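Local coordinates for cellulose binding protein (Clavibacter michiganensis subsp. michiganensis, PDB 4JCW) that binds a beta-1,4-linked glucose chain through its expansin-like module, part of a longer enzyme that probably hydrolyses beta-1,4-glucosidic linkages, at residues A[113-118]-A[153-158]; A[119-124]-A[159-164]; A[165-170]-A[184-189]. All coordinates share one frame; numbering follows the deposited sequence.

Contact 1: A[113-118]-A[153-158]; sequences RVKEGS and YGYWVT. With BGC (beta-D-glucopyranose), chain C; BGC (beta-D-glucopyranose), chain B.
K115 lies across one face of the Y155 ring, its aliphatic chain crossing that side chain at about a right angle. The contact is CH-pi: K115 CG sits 4.1 Å from the ring centroid, 21° off the normal, while K115 CB is 3.5 Å from Y155 CE1. With CG anti to the backbone N (chi1 -162°), the lysine runs extended past Y153, where K115 CE comes within 3.5 Å of Y153 CE1, and bends only at its last torsion. The ammonium NZ then donates to O6 and O5 of one glucose (chain B) and O3 of the next (chain C), whose C5 stands over the centre of the Y153 ring. K115 and Y153 thus form part of the sugar-binding aromatic platform of the expansin C-terminal domain. Y155 OH lies over the R113 guanidinium face, 3.2 Å from R113 NE, but at a poor angle for a hydrogen bond. The hydroxyl donates instead to a water, 2.6 Å from Y155 OH, which passes a bond on to E116 OE1. R113 NH2 is engaged elsewhere, by Q126 and the backbone O of I18. Strand 124-128 lies between strands 111-114 and 156-157 in the sheet, so these side chains meet across it.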
loop_
_atom_site.group_PDB
_atom_site.type_symbol
_atom_site.label_atom_id
_atom_site.label_comp_id
_atom_site.label_asym_id
_atom_site.label_seq_id
_atom_site.Cartn_x
_atom_site.Cartn_y
_atom_site.Cartn_z
ATOM N N ARG A 113 2.413 14.291 -3.062
ATOM C CA ARG A 113 2.460 13.173 -3.991
ATOM C C ARG A 113 1.119 12.450 -4.030
ATOM O O ARG A 113 0.600 12.055 -2.998
ATOM C CB ARG A 113 3.566 12.189 -3.620
ATOM C CG ARG A 113 3.623 11.008 -4.565
ATOM C CD ARG A 113 4.869 10.205 -4.348
ATOM N NE ARG A 113 4.892 9.558 -3.045
ATOM C CZ ARG A 113 5.563 8.434 -2.819
ATOM N NH1 ARG A 113 6.231 7.886 -3.819
ATOM N NH2 ARG A 113 5.566 7.866 -1.617
ATOM N N VAL A 114 0.570 12.289 -5.227
ATOM C CA VAL A 114 -0.663 11.531 -5.408
ATOM C C VAL A 114 -0.299 10.049 -5.504
ATOM O O VAL A 114 0.663 9.694 -6.185
ATOM C CB VAL A 114 -1.396 12.006 -6.672
ATOM C CG1 VAL A 114 -2.605 11.141 -6.951
ATOM C CG2 VAL A 114 -1.807 13.478 -6.516
ATOM N N LYS A 115 -1.051 9.196 -4.805
ATOM C CA LYS A 115 -0.767 7.757 -4.764
ATOM C C LYS A 115 -0.917 7.095 -6.129
ATOM O O LYS A 115 -1.812 7.454 -6.907
ATOM C CB LYS A 115 -1.687 7.040 -3.772
ATOM C CG LYS A 115 -1.160 5.659 -3.365
ATOM C CD LYS A 115 -2.019 5.007 -2.307
ATOM C CE LYS A 115 -1.406 3.681 -1.839
ATOM N NZ LYS A 115 -1.329 2.666 -2.936
ATOM N N GLU A 116 -0.037 6.137 -6.416
ATOM C CA GLU A 116 -0.209 5.275 -7.582
ATOM C C GLU A 116 -1.622 4.706 -7.547
ATOM O O GLU A 116 -2.138 4.380 -6.471
ATOM C CB GLU A 116 0.819 4.132 -7.588
ATOM C CG GLU A 116 2.251 4.594 -7.759
ATOM C CD GLU A 116 2.864 5.130 -6.477
ATOM O OE1 GLU A 116 2.230 4.999 -5.403
ATOM O OE2 GLU A 116 3.984 5.689 -6.547
ATOM N N GLY A 117 -2.253 4.622 -8.715
ATOM C CA GLY A 117 -3.596 4.086 -8.818
ATOM C C GLY A 117 -4.726 5.059 -8.516
ATOM O O GLY A 117 -5.893 4.689 -8.618
ATOM N N SER A 118 -4.397 6.295 -8.148
ATOM C CA SER A 118 -5.431 7.281 -7.818
ATOM C C SER A 118 -6.201 7.736 -9.053
ATOM O O SER A 118 -5.670 7.722 -10.167
ATOM C CB SER A 118 -4.837 8.529 -7.146
ATOM O OG SER A 118 -4.338 8.278 -5.842
ATOM N N TYR A 153 -0.599 4.284 6.644
ATOM C CA TYR A 153 0.580 4.094 5.780
ATOM C C TYR A 153 1.110 5.388 5.139
ATOM O O TYR A 153 1.837 5.348 4.148
ATOM C CB TYR A 153 0.350 2.997 4.732
ATOM C CG TYR A 153 -0.802 3.262 3.786
ATOM C CD1 TYR A 153 -0.591 3.856 2.542
ATOM C CD2 TYR A 153 -2.099 2.915 4.133
ATOM C CE1 TYR A 153 -1.656 4.102 1.671
ATOM C CE2 TYR A 153 -3.162 3.128 3.261
ATOM C CZ TYR A 153 -2.938 3.729 2.043
ATOM O OH TYR A 153 -4.010 3.944 1.201
ATOM N N GLY A 154 0.731 6.534 5.701
ATOM C CA GLY A 154 1.384 7.785 5.346
ATOM C C GLY A 154 0.671 8.601 4.281
ATOM O O GLY A 154 1.199 9.606 3.817
ATOM N N TYR A 155 -0.524 8.168 3.889
ATOM C CA TYR A 155 -1.320 8.899 2.911
ATOM C C TYR A 155 -2.606 9.412 3.537
ATOM O O TYR A 155 -2.971 9.016 4.646
ATOM C CB TYR A 155 -1.668 7.998 1.716
ATOM C CG TYR A 155 -0.579 7.942 0.669
ATOM C CD1 TYR A 155 -0.662 8.715 -0.484
ATOM C CD2 TYR A 155 0.541 7.124 0.835
ATOM C CE1 TYR A 155 0.319 8.661 -1.443
ATOM C CE2 TYR A 155 1.539 7.070 -0.128
ATOM C CZ TYR A 155 1.417 7.843 -1.265
ATOM O OH TYR A 155 2.386 7.817 -2.231
ATOM N N TRP A 156 -3.287 10.300 2.814
ATOM C CA TRP A 156 -4.616 10.756 3.190
ATOM C C TRP A 156 -5.524 10.424 2.027
ATOM O O TRP A 156 -5.188 10.717 0.887
ATOM C CB TRP A 156 -4.611 12.263 3.421
ATOM C CG TRP A 156 -3.788 12.670 4.613
ATOM C CD1 TRP A 156 -2.430 12.759 4.684
ATOM C CD2 TRP A 156 -4.284 13.030 5.906
ATOM N NE1 TRP A 156 -2.047 13.154 5.942
ATOM C CE2 TRP A 156 -3.168 13.321 6.714
ATOM C CE3 TRP A 156 -5.564 13.119 6.462
ATOM C CZ2 TRP A 156 -3.295 13.713 8.040
ATOM C CZ3 TRP A 156 -5.691 13.513 7.783
ATOM C CH2 TRP A 156 -4.559 13.805 8.555
ATOM N N VAL A 157 -6.679 9.832 2.302
ATOM C CA VAL A 157 -7.474 9.293 1.210
ATOM C C VAL A 157 -8.906 9.825 1.139
ATOM O O VAL A 157 -9.482 10.221 2.144
ATOM C CB VAL A 157 -7.476 7.747 1.252
ATOM C CG1 VAL A 157 -6.046 7.216 1.047
ATOM C CG2 VAL A 157 -8.075 7.242 2.562
ATOM N N THR A 158 -9.465 9.817 -0.068
ATOM C CA THR A 158 -10.807 10.317 -0.328
ATOM C C THR A 158 -11.874 9.381 0.219
ATOM O O THR A 158 -11.871 8.186 -0.076
ATOM C CB THR A 158 -11.034 10.465 -1.836
ATOM O OG1 THR A 158 -10.739 9.215 -2.476
ATOM C CG2 THR A 158 -10.115 11.539 -2.408
HETATM C C2 BGC C . 0.656 -0.199 0.317
HETATM C C3 BGC C . -0.569 0.627 -0.043
HETATM C C4 BGC C . -1.754 0.067 0.705
HETATM C C5 BGC C . -1.541 0.084 2.170
HETATM C C6 BGC C . -2.762 -0.662 2.729
HETATM C C1 BGC C . 0.827 -0.067 1.846
HETATM O O2 BGC C . 1.859 0.264 -0.365
HETATM O O3 BGC C . -0.774 0.539 -1.461
HETATM O O4 BGC C . -2.987 0.737 0.484
HETATM O O5 BGC C . -0.353 -0.637 2.489
HETATM O O6 BGC C . -2.716 -0.771 4.137
HETATM C C2 BGC B . -5.167 1.107 -0.179
HETATM C C3 BGC B . -6.201 0.693 -1.195
HETATM C C4 BGC B . -5.676 1.020 -2.597
HETATM C C5 BGC B . -4.387 0.259 -2.828
HETATM C C6 BGC B . -3.807 0.701 -4.185
HETATM C C1 BGC B . -3.927 0.342 -0.486
HETATM O O2 BGC B . -5.599 0.735 1.144
HETATM O O3 BGC B . -7.345 1.465 -0.841
HETATM O O4 BGC B . -6.560 0.677 -3.701
HETATM O O5 BGC B . -3.442 0.642 -1.816
HETATM O O6 BGC B . -3.548 2.118 -4.241
HETATM O O HOH W 1 3.404 5.496 -2.863
#

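Contact 2: A[119-124]-A[159-164]; sequences SRWWAG and PSPIQD. With BGC (beta-D-glucopyranose), chain D; BGC (beta-D-glucopyranose), chain B.
R120 and I162 are joined by the one hydrogen bond between 119-124 and 159-164. I162 N donates to R120 O at 2.8 Å with an N-H...O angle of 153°. P161 closes round the same oxygen, with P161 CA 3.3 Å from R120 O, and its ring carbon CG packs obliquely against W121 CE3 at 4.3 Å. Inside 119-124 three further bonds are local: S119 OG accepts from W121 N at 3.0 Å, an ST turn, S119 N donates to W122 O, and W122 N makes a weak bond back to S119 O. Side chains of the preceding segments take the next two donors, T158 OG1 accepting from A123 N and S118 OG from G124 N. On the other loop, Q163 NE2 is satisfied by P166 O. Starting between the backbone N and the carbonyl carbon (chi1 63°) and bending at chi3, the R120 chain folds so that NH1 lies over one face of the W121 ring, toward its rim. D164 crosses it at about a right angle; R120 NE and D164 OD2 are 4.3 Å apart, with the oxygen well out of the guanidinium plane, so only a loose charge attraction is likely, and D164 is poorly ordered. W122 faces the sugar: C5 of glucose (chain D) lies 3.6 Å above its indole plane, toward the rim. The chemistry thus divides, a backbone bond and proline packing joining 119-124 to 159-164 while the indole meets the glucan by its face, as in aromatic carbohydrate platforms.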
loop_
_atom_site.group_PDB
_atom_site.type_symbol
_atom_site.label_atom_id
_atom_site.label_comp_id
_atom_site.label_asym_id
_atom_site.label_seq_id
_atom_site.Cartn_x
_atom_site.Cartn_y
_atom_site.Cartn_z
ATOM N N SER A 119 -7.441 8.163 -8.828
ATOM C CA SER A 119 -8.278 8.784 -9.854
ATOM C C SER A 119 -9.364 9.635 -9.200
ATOM O O SER A 119 -9.404 9.782 -7.981
ATOM C CB SER A 119 -8.956 7.713 -10.712
ATOM O OG SER A 119 -10.004 7.119 -9.977
ATOM N N ARG A 120 -10.267 10.167 -10.014
ATOM C CA ARG A 120 -11.389 10.939 -9.496
ATOM C C ARG A 120 -12.315 10.063 -8.654
ATOM O O ARG A 120 -13.092 10.572 -7.855
ATOM C CB ARG A 120 -12.176 11.566 -10.647
ATOM C CG ARG A 120 -12.807 10.530 -11.574
ATOM C CD ARG A 120 -13.703 11.180 -12.609
ATOM N NE ARG A 120 -14.746 11.987 -11.980
ATOM C CZ ARG A 120 -15.963 11.540 -11.691
ATOM N NH1 ARG A 120 -16.296 10.288 -11.976
ATOM N NH2 ARG A 120 -16.846 12.346 -11.118
ATOM N N TRP A 121 -12.229 8.745 -8.829
ATOM C CA TRP A 121 -13.079 7.822 -8.078
ATOM C C TRP A 121 -12.552 7.599 -6.663
ATOM O O TRP A 121 -13.320 7.470 -5.715
ATOM C CB TRP A 121 -13.182 6.478 -8.802
ATOM C CG TRP A 121 -13.828 6.585 -10.139
ATOM C CD1 TRP A 121 -13.207 6.576 -11.357
ATOM C CD2 TRP A 121 -15.223 6.736 -10.401
ATOM N NE1 TRP A 121 -14.134 6.703 -12.361
ATOM C CE2 TRP A 121 -15.380 6.803 -11.802
ATOM C CE3 TRP A 121 -16.359 6.814 -9.590
ATOM C CZ2 TRP A 121 -16.625 6.946 -12.408
ATOM C CZ3 TRP A 121 -17.595 6.957 -10.194
ATOM C CH2 TRP A 121 -17.718 7.020 -11.590
ATOM N N TRP A 122 -11.235 7.543 -6.534
ATOM C CA TRP A 122 -10.596 7.363 -5.239
ATOM C C TRP A 122 -9.148 7.795 -5.348
ATOM O O TRP A 122 -8.456 7.429 -6.299
ATOM C CB TRP A 122 -10.645 5.891 -4.811
ATOM C CG TRP A 122 -9.966 5.631 -3.505
ATOM C CD1 TRP A 122 -10.539 5.636 -2.267
ATOM C CD2 TRP A 122 -8.573 5.334 -3.304
ATOM N NE1 TRP A 122 -9.592 5.359 -1.308
ATOM C CE2 TRP A 122 -8.379 5.167 -1.917
ATOM C CE3 TRP A 122 -7.477 5.184 -4.163
ATOM C CZ2 TRP A 122 -7.132 4.855 -1.369
ATOM C CZ3 TRP A 122 -6.233 4.874 -3.615
ATOM C CH2 TRP A 122 -6.073 4.722 -2.230
ATOM N N ALA A 123 -8.678 8.577 -4.380
ATOM C CA ALA A 123 -7.303 9.040 -4.432
ATOM C C ALA A 123 -6.666 9.077 -3.053
ATOM O O ALA A 123 -7.351 9.262 -2.038
ATOM C CB ALA A 123 -7.235 10.425 -5.076
ATOM N N GLY A 124 -5.351 8.881 -3.029
ATOM C CA GLY A 124 -4.556 9.144 -1.839
ATOM C C GLY A 124 -3.603 10.301 -2.082
ATOM O O GLY A 124 -3.065 10.438 -3.182
ATOM N N PRO A 159 -12.809 9.926 1.016
ATOM C CA PRO A 159 -13.907 9.067 1.475
ATOM C C PRO A 159 -14.946 8.860 0.373
ATOM O O PRO A 159 -15.735 7.921 0.442
ATOM C CB PRO A 159 -14.509 9.860 2.638
ATOM C CG PRO A 159 -14.130 11.285 2.369
ATOM C CD PRO A 159 -12.782 11.226 1.708
ATOM N N SER A 160 -14.931 9.738 -0.625
ATOM C CA SER A 160 -15.916 9.746 -1.702
ATOM C C SER A 160 -15.273 10.300 -2.971
ATOM O O SER A 160 -14.274 11.020 -2.893
ATOM C CB SER A 160 -17.115 10.618 -1.315
ATOM O OG SER A 160 -17.810 10.066 -0.215
ATOM N N PRO A 161 -15.833 9.953 -4.145
ATOM C CA PRO A 161 -15.308 10.461 -5.417
ATOM C C PRO A 161 -15.211 11.983 -5.425
ATOM O O PRO A 161 -16.049 12.654 -4.827
ATOM C CB PRO A 161 -16.362 10.007 -6.432
ATOM C CG PRO A 161 -16.954 8.777 -5.832
ATOM C CD PRO A 161 -16.970 9.033 -4.347
ATOM N N ILE A 162 -14.195 12.508 -6.097
ATOM C CA ILE A 162 -13.984 13.950 -6.189
ATOM C C ILE A 162 -14.088 14.383 -7.647
ATOM O O ILE A 162 -14.371 13.565 -8.518
ATOM C CB ILE A 162 -12.611 14.346 -5.626
ATOM C CG1 ILE A 162 -11.490 13.721 -6.459
ATOM C CG2 ILE A 162 -12.479 13.890 -4.175
ATOM C CD1 ILE A 162 -10.111 14.021 -5.928
ATOM N N GLN A 163 -13.858 15.664 -7.920
ATOM C CA GLN A 163 -14.062 16.187 -9.269
ATOM C C GLN A 163 -13.021 15.670 -10.262
ATOM O O GLN A 163 -11.961 15.171 -9.868
ATOM C CB GLN A 163 -14.067 17.716 -9.272
ATOM C CG GLN A 163 -12.688 18.344 -9.109
ATOM C CD GLN A 163 -12.320 18.613 -7.663
ATOM O OE1 GLN A 163 -12.831 17.968 -6.743
ATOM N NE2 GLN A 163 -11.427 19.578 -7.453
ATOM N N ASP A 164 -13.337 15.798 -11.549
ATOM C CA ASP A 164 -12.417 15.433 -12.621
ATOM C C ASP A 164 -11.678 16.679 -13.098
ATOM O O ASP A 164 -11.915 17.165 -14.203
ATOM C CB ASP A 164 -13.169 14.792 -13.794
ATOM C CG ASP A 164 -12.261 13.955 -14.694
ATOM O OD1 ASP A 164 -11.021 14.008 -14.527
ATOM O OD2 ASP A 164 -12.789 13.242 -15.573
HETATM C C2 BGC D . -8.265 1.112 -5.255
HETATM C C3 BGC D . -9.467 2.000 -5.516
HETATM C C4 BGC D . -10.490 1.630 -4.510
HETATM C C5 BGC D . -9.912 1.872 -3.120
HETATM C C6 BGC D . -10.899 1.371 -2.077
HETATM C C1 BGC D . -7.739 1.449 -3.889
HETATM O O2 BGC D . -7.257 1.449 -6.211
HETATM O O3 BGC D . -9.999 1.770 -6.825
HETATM O O4 BGC D . -11.610 2.506 -4.722
HETATM O O5 BGC D . -8.735 1.087 -2.913
HETATM O O6 BGC D . -12.129 2.079 -2.213
HETATM C C2 BGC B . -5.167 1.107 -0.179
HETATM C C3 BGC B . -6.201 0.693 -1.195
HETATM C C4 BGC B . -5.676 1.020 -2.597
HETATM C C5 BGC B . -4.387 0.259 -2.828
HETATM C C6 BGC B . -3.807 0.701 -4.185
HETATM C C1 BGC B . -3.927 0.342 -0.486
HETATM O O2 BGC B . -5.599 0.735 1.144
HETATM O O3 BGC B . -7.345 1.465 -0.841
HETATM O O4 BGC B . -6.560 0.677 -3.701
HETATM O O5 BGC B . -3.442 0.642 -1.816
HETATM O O6 BGC B . -3.548 2.118 -4.241
#

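Contact 3: A[165-170]-A[184-189]; sequences GPLTVK and LRMAPG
L167 and L184 form an antiparallel hydrogen-bonded pair, each giving its N-H to the other's carbonyl. L167 N donates to L184 O at 2.8 Å and L184 N to L167 O at 2.9 Å. Their side chains leave the sheet on the same face, with L167 CB 4.1 Å from L184 CB. Two further apolar touches widen this patch. L184 crosses V169 at about a right angle, its CD2 reaching V169 CG2 at 3.6 Å, and M186 curls back to put its methyl CE 3.9 Å from L167 CD1. The methionine gets there by leaving the backbone with CG anti to N (chi1 -177°) and then bending at both following torsions. M186 is also the centre of an inverse gamma turn, closed by a weak bond from A187 N to R185 O, which bends the chain just after the pair. In the next shell, I139 and I162 pack on L167, V137 on V169 and I112 on L184, while V114 and S118 touch M186. Polar ties lie further out: R185 forms a salt bridge with E190, Q192 NE2 donates to R185 O, and K170 makes a cation-pi contact with W145. Beyond the pair, V169 bonds through its backbone to L181, while T168 and K170 pair with Q140 and E138 of strand 134-141. This is an antiparallel strand pairing at its last register, where strand 178-184 runs out into the loop leading to 191-193, with L167 and L184 turned to the hydrophobic interior, consistent with the immunoglobulin-like beta-sandwich of expansin C-terminal domains.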
loop_
_atom_site.group_PDB
_atom_site.type_symbol
_atom_site.label_atom_id
_atom_site.label_comp_id
_atom_site.label_asym_id
_atom_site.label_seq_id
_atom_site.Cartn_x
_atom_site.Cartn_y
_atom_site.Cartn_z
ATOM N N GLY A 165 -10.788 17.196 -12.254
ATOM C CA GLY A 165 -10.030 18.389 -12.585
ATOM C C GLY A 165 -8.961 18.726 -11.561
ATOM O O GLY A 165 -8.560 17.871 -10.768
ATOM N N PRO A 166 -8.500 19.987 -11.571
ATOM C CA PRO A 166 -7.447 20.476 -10.675
ATOM C C PRO A 166 -7.908 20.462 -9.225
ATOM O O PRO A 166 -9.073 20.743 -8.945
ATOM C CB PRO A 166 -7.227 21.915 -11.149
ATOM C CG PRO A 166 -8.521 22.306 -11.778
ATOM C CD PRO A 166 -9.031 21.058 -12.431
ATOM N N LEU A 167 -6.995 20.141 -8.316
ATOM C CA LEU A 167 -7.344 19.980 -6.916
ATOM C C LEU A 167 -6.758 21.100 -6.057
ATOM O O LEU A 167 -5.586 21.456 -6.196
ATOM C CB LEU A 167 -6.821 18.636 -6.400
ATOM C CG LEU A 167 -7.320 17.365 -7.085
ATOM C CD1 LEU A 167 -6.772 16.134 -6.378
ATOM C CD2 LEU A 167 -8.842 17.331 -7.129
ATOM N N THR A 168 -7.580 21.654 -5.169
ATOM C CA THR A 168 -7.079 22.562 -4.144
ATOM C C THR A 168 -7.117 21.876 -2.785
ATOM O O THR A 168 -8.167 21.403 -2.338
ATOM C CB THR A 168 -7.880 23.870 -4.094
ATOM O OG1 THR A 168 -7.754 24.540 -5.348
ATOM C CG2 THR A 168 -7.357 24.768 -2.991
ATOM N N VAL A 169 -5.964 21.829 -2.132
ATOM C CA VAL A 169 -5.824 21.111 -0.875
ATOM C C VAL A 169 -5.390 22.027 0.260
ATOM O O VAL A 169 -4.489 22.851 0.087
ATOM C CB VAL A 169 -4.791 19.975 -1.028
ATOM C CG1 VAL A 169 -4.566 19.271 0.295
ATOM C CG2 VAL A 169 -5.269 18.994 -2.099
ATOM N N LYS A 170 -6.047 21.904 1.411
ATOM C CA LYS A 170 -5.614 22.633 2.595
ATOM C C LYS A 170 -5.067 21.645 3.610
ATOM O O LYS A 170 -5.715 20.651 3.932
ATOM C CB LYS A 170 -6.764 23.454 3.193
ATOM C CG LYS A 170 -6.365 24.282 4.423
ATOM C CD LYS A 170 -7.378 25.376 4.739
ATOM C CE LYS A 170 -8.733 24.810 5.116
ATOM N NZ LYS A 170 -9.729 25.891 5.386
ATOM N N LEU A 184 -3.282 21.477 -7.902
ATOM C CA LEU A 184 -2.652 20.162 -7.811
ATOM C C LEU A 184 -3.246 19.214 -8.845
ATOM O O LEU A 184 -4.464 19.111 -8.979
ATOM C CB LEU A 184 -2.797 19.570 -6.408
ATOM C CG LEU A 184 -1.711 19.912 -5.382
ATOM C CD1 LEU A 184 -1.130 21.291 -5.596
ATOM C CD2 LEU A 184 -2.237 19.756 -3.962
ATOM N N ARG A 185 -2.375 18.517 -9.568
ATOM C CA ARG A 185 -2.807 17.652 -10.659
ATOM C C ARG A 185 -3.053 16.202 -10.227
ATOM O O ARG A 185 -2.380 15.671 -9.342
ATOM C CB ARG A 185 -1.779 17.679 -11.793
ATOM C CG ARG A 185 -1.775 18.962 -12.604
ATOM C CD ARG A 185 -0.604 18.986 -13.579
ATOM N NE ARG A 185 0.678 19.004 -12.879
ATOM C CZ ARG A 185 1.560 18.007 -12.877
ATOM N NH1 ARG A 185 1.315 16.889 -13.544
ATOM N NH2 ARG A 185 2.698 18.137 -12.206
ATOM N N MET A 186 -4.023 15.558 -10.864
ATOM C CA MET A 186 -4.215 14.133 -10.657
ATOM C C MET A 186 -3.097 13.429 -11.407
ATOM O O MET A 186 -3.288 12.947 -12.522
ATOM C CB MET A 186 -5.586 13.682 -11.167
ATOM C CG MET A 186 -5.894 12.214 -10.917
ATOM S SD MET A 186 -5.817 11.713 -9.187
ATOM C CE MET A 186 -6.939 12.877 -8.425
ATOM N N ALA A 187 -1.918 13.403 -10.790
ATOM C CA ALA A 187 -0.721 12.865 -11.425
ATOM C C ALA A 187 -0.085 11.833 -10.499
ATOM O O ALA A 187 0.830 12.156 -9.737
ATOM C CB ALA A 187 0.256 13.990 -11.727
ATOM N N PRO A 188 -0.590 10.588 -10.540
ATOM C CA PRO A 188 -0.153 9.568 -9.579
ATOM C C PRO A 188 1.346 9.340 -9.650
ATOM O O PRO A 188 1.907 9.301 -10.752
ATOM C CB PRO A 188 -0.890 8.313 -10.050
ATOM C CG PRO A 188 -2.101 8.831 -10.730
ATOM C CD PRO A 188 -1.648 10.083 -11.430
ATOM N N GLY A 189 1.981 9.217 -8.490
ATOM C CA GLY A 189 3.396 8.912 -8.414
ATOM C C GLY A 189 4.329 10.106 -8.465
ATOM O O GLY A 189 5.483 10.014 -8.043
#

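Overall arrangement
All three contacts belong to the expansin C-terminal part of the chain, with neighbouring centres about 10 to 11 Å apart. Contacts 1 and 2 interleave in sequence, 113-118 and 119-124 preceding 153-158 and 159-164, and meet where K115 N bonds to G124 O. Contact 3 follows both, opening at 165. It touches contact 1 through V114 O and G189 N and contact 2 through I162 and M186. Contacts 1 and 3 share the antiparallel sheet; contact 2 gathers the connecting loops. Together the first two present Y153, K115 and W122 to one glucan chain, also held by K115 and D67 of the second subunit, while contact 3 lies beneath, in the packing of the domain.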